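N5-carboxyaminoimidazole ribonucleotide synthetase (PDB 3QFF) catalyses the ATP-dependent carboxylation of 5-aminoimidazole ribonucleotide with bicarbonate to N5-carboxyaminoimidazole ribonucleotide, a step of bacterial purine biosynthesis. Local coordinates at residues V79-E84 and Q105-T110. Numbering follows the deposited sequence.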
loop_
_atom_site.group_PDB
_atom_site.type_symbol
_atom_site.label_atom_id
_atom_site.label_comp_id
_atom_site.label_asym_id
_atom_site.label_seq_id
_atom_site.Cartn_x
_atom_site.Cartn_y
_atom_site.Cartn_z
ATOM N N VAL A 79 -17.039 -10.259 -8.558
ATOM C CA VAL A 79 -16.186 -11.437 -8.380
ATOM C C VAL A 79 -14.957 -11.359 -9.307
ATOM O O VAL A 79 -15.077 -11.031 -10.488
ATOM C CB VAL A 79 -16.986 -12.753 -8.618
ATOM C CG1 VAL A 79 -16.100 -14.006 -8.441
ATOM C CG2 VAL A 79 -18.195 -12.833 -7.661
ATOM N N THR A 80 -13.786 -11.656 -8.756
ATOM C CA THR A 80 -12.568 -11.820 -9.540
ATOM C C THR A 80 -11.884 -13.109 -9.086
ATOM O O THR A 80 -12.329 -13.763 -8.133
ATOM C CB THR A 80 -11.623 -10.560 -9.441
ATOM O OG1 THR A 80 -10.459 -10.754 -10.256
ATOM C CG2 THR A 80 -11.190 -10.301 -7.999
ATOM N N TYR A 81 -10.820 -13.493 -9.779
ATOM C CA TYR A 81 -10.120 -14.736 -9.458
ATOM C C TYR A 81 -8.615 -14.541 -9.436
ATOM O O TYR A 81 -8.065 -13.735 -10.196
ATOM C CB TYR A 81 -10.454 -15.810 -10.506
ATOM C CG TYR A 81 -10.101 -15.354 -11.909
ATOM C CD1 TYR A 81 -11.051 -14.740 -12.727
ATOM C CD2 TYR A 81 -8.797 -15.485 -12.391
ATOM C CE1 TYR A 81 -10.710 -14.287 -14.015
ATOM C CE2 TYR A 81 -8.448 -15.035 -13.658
ATOM C CZ TYR A 81 -9.400 -14.444 -14.460
ATOM O OH TYR A 81 -9.029 -14.007 -15.703
ATOM N N GLU A 82 -7.958 -15.317 -8.580
ATOM C CA GLU A 82 -6.516 -15.535 -8.650
ATOM C C GLU A 82 -6.285 -16.919 -9.256
ATOM O O GLU A 82 -5.368 -17.120 -10.064
ATOM C CB GLU A 82 -5.904 -15.476 -7.248
ATOM C CG GLU A 82 -4.741 -16.461 -7.059
ATOM C CD GLU A 82 -4.338 -16.621 -5.625
ATOM O OE1 GLU A 82 -4.660 -17.673 -5.031
ATOM O OE2 GLU A 82 -3.692 -15.698 -5.101
ATOM N N PHE A 83 -7.123 -17.871 -8.847
ATOM C CA PHE A 83 -7.024 -19.237 -9.337
ATOM C C PHE A 83 -7.621 -19.289 -10.734
ATOM O O PHE A 83 -8.741 -18.832 -10.956
ATOM C CB PHE A 83 -7.725 -20.210 -8.392
ATOM C CG PHE A 83 -7.676 -21.647 -8.859
ATOM C CD1 PHE A 83 -8.828 -22.270 -9.356
ATOM C CD2 PHE A 83 -6.477 -22.365 -8.827
ATOM C CE1 PHE A 83 -8.791 -23.605 -9.801
ATOM C CE2 PHE A 83 -6.428 -23.701 -9.273
ATOM C CZ PHE A 83 -7.592 -24.317 -9.758
ATOM N N GLU A 84 -6.844 -19.825 -11.673
ATOM C CA GLU A 84 -7.175 -19.752 -13.092
ATOM C C GLU A 84 -7.920 -20.979 -13.626
ATOM O O GLU A 84 -8.685 -20.869 -14.591
ATOM C CB GLU A 84 -5.912 -19.527 -13.918
ATOM C CG GLU A 84 -5.339 -18.126 -13.821
ATOM C CD GLU A 84 -3.934 -18.053 -14.376
ATOM O OE1 GLU A 84 -3.753 -17.438 -15.440
ATOM O OE2 GLU A 84 -3.007 -18.616 -13.754
ATOM N N GLN A 105 -14.038 -15.746 -21.554
ATOM C CA GLN A 105 -13.456 -15.978 -22.880
ATOM C C GLN A 105 -11.930 -15.874 -22.853
ATOM O O GLN A 105 -11.230 -16.750 -23.372
ATOM C CB GLN A 105 -14.029 -15.009 -23.919
ATOM C CG GLN A 105 -14.343 -15.680 -25.257
ATOM C CD GLN A 105 -14.196 -14.756 -26.472
ATOM O OE1 GLN A 105 -14.370 -13.536 -26.381
ATOM N NE2 GLN A 105 -13.874 -15.349 -27.620
ATOM N N LEU A 106 -11.423 -14.808 -22.242
ATOM C CA LEU A 106 -9.987 -14.602 -22.165
ATOM C C LEU A 106 -9.317 -15.684 -21.328
ATOM O O LEU A 106 -8.312 -16.263 -21.746
ATOM C CB LEU A 106 -9.659 -13.206 -21.631
ATOM C CG LEU A 106 -8.185 -12.794 -21.572
ATOM C CD1 LEU A 106 -7.394 -13.280 -22.787
ATOM C CD2 LEU A 106 -8.103 -11.289 -21.462
ATOM N N LEU A 107 -9.883 -15.968 -20.163
ATOM C CA LEU A 107 -9.355 -17.025 -19.307
ATOM C C LEU A 107 -9.263 -18.361 -20.062
ATOM O O LEU A 107 -8.217 -19.019 -20.025
ATOM C CB LEU A 107 -10.176 -17.141 -18.011
ATOM C CG LEU A 107 -9.694 -18.081 -16.895
ATOM C CD1 LEU A 107 -8.272 -17.773 -16.442
ATOM C CD2 LEU A 107 -10.652 -18.001 -15.708
ATOM N N SER A 108 -10.321 -18.739 -20.780
ATOM C CA SER A 108 -10.317 -20.001 -21.537
ATOM C C SER A 108 -9.211 -20.076 -22.605
ATOM O O SER A 108 -8.566 -21.115 -22.772
ATOM C CB SER A 108 -11.692 -20.295 -22.148
ATOM O OG SER A 108 -11.847 -19.646 -23.394
ATOM N N LYS A 109 -8.981 -18.967 -23.300
ATOM C CA LYS A 109 -7.909 -18.893 -24.297
ATOM C C LYS A 109 -6.501 -19.082 -23.696
ATOM O O LYS A 109 -5.651 -19.759 -24.292
ATOM C CB LYS A 109 -7.981 -17.566 -25.055
ATOM C CG LYS A 109 -9.245 -17.374 -25.900
ATOM C CD LYS A 109 -9.325 -15.927 -26.392
ATOM C CE LYS A 109 -10.555 -15.681 -27.267
ATOM N NZ LYS A 109 -10.579 -14.252 -27.753
ATOM N N THR A 110 -6.255 -18.490 -22.526
ATOM C CA THR A 110 -4.913 -18.511 -21.912
ATOM C C THR A 110 -4.622 -19.830 -21.190
ATOM O O THR A 110 -3.508 -20.059 -20.731
ATOM C CB THR A 110 -4.712 -17.356 -20.900
ATOM O OG1 THR A 110 -5.652 -17.495 -19.822
ATOM C CG2 THR A 110 -4.903 -16.012 -21.572
#
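L107 packs both methyl groups against Y81 and E84. L107 CD2 sits over one face of the Y81 ring, 4.1 Å from the ring centroid and 15° off the normal, a CH-pi contact offset toward the rim. The other branch, L107 CD1, lies at the phenol end, 3.9 Å from Y81 CE2, and also reaches the backbone of the turn, 3.6 Å from E84 O. E84 adds its aliphatic part: its CB is 3.9 Å from L107 CD1. With CG anti to the backbone N (chi1 -173°), the L107 side chain extends from the helix toward the turn.

Behind this first shell, T110 OG1 bonds L107 O at 3.0 Å, and S108 OG joins K109 N on Q105 O, both approaching from the same face of that carbonyl. L91 of helix 88-97 touches L107, while P277 packs on Y81, E84 and T110. The carboxylate of E84 turns to R278, its salt-bridge partner. Through L107, helix 105-110 docks on the end of edge strand 78-81 of the parallel, Rossmann-like sheet and on the loop beyond. The junction is largely apolar, though the L107 methyls also pack on the E84 carbonyl oxygen, consistent with van der Waals and CH-pi attraction, with the E84 charge paired outside it.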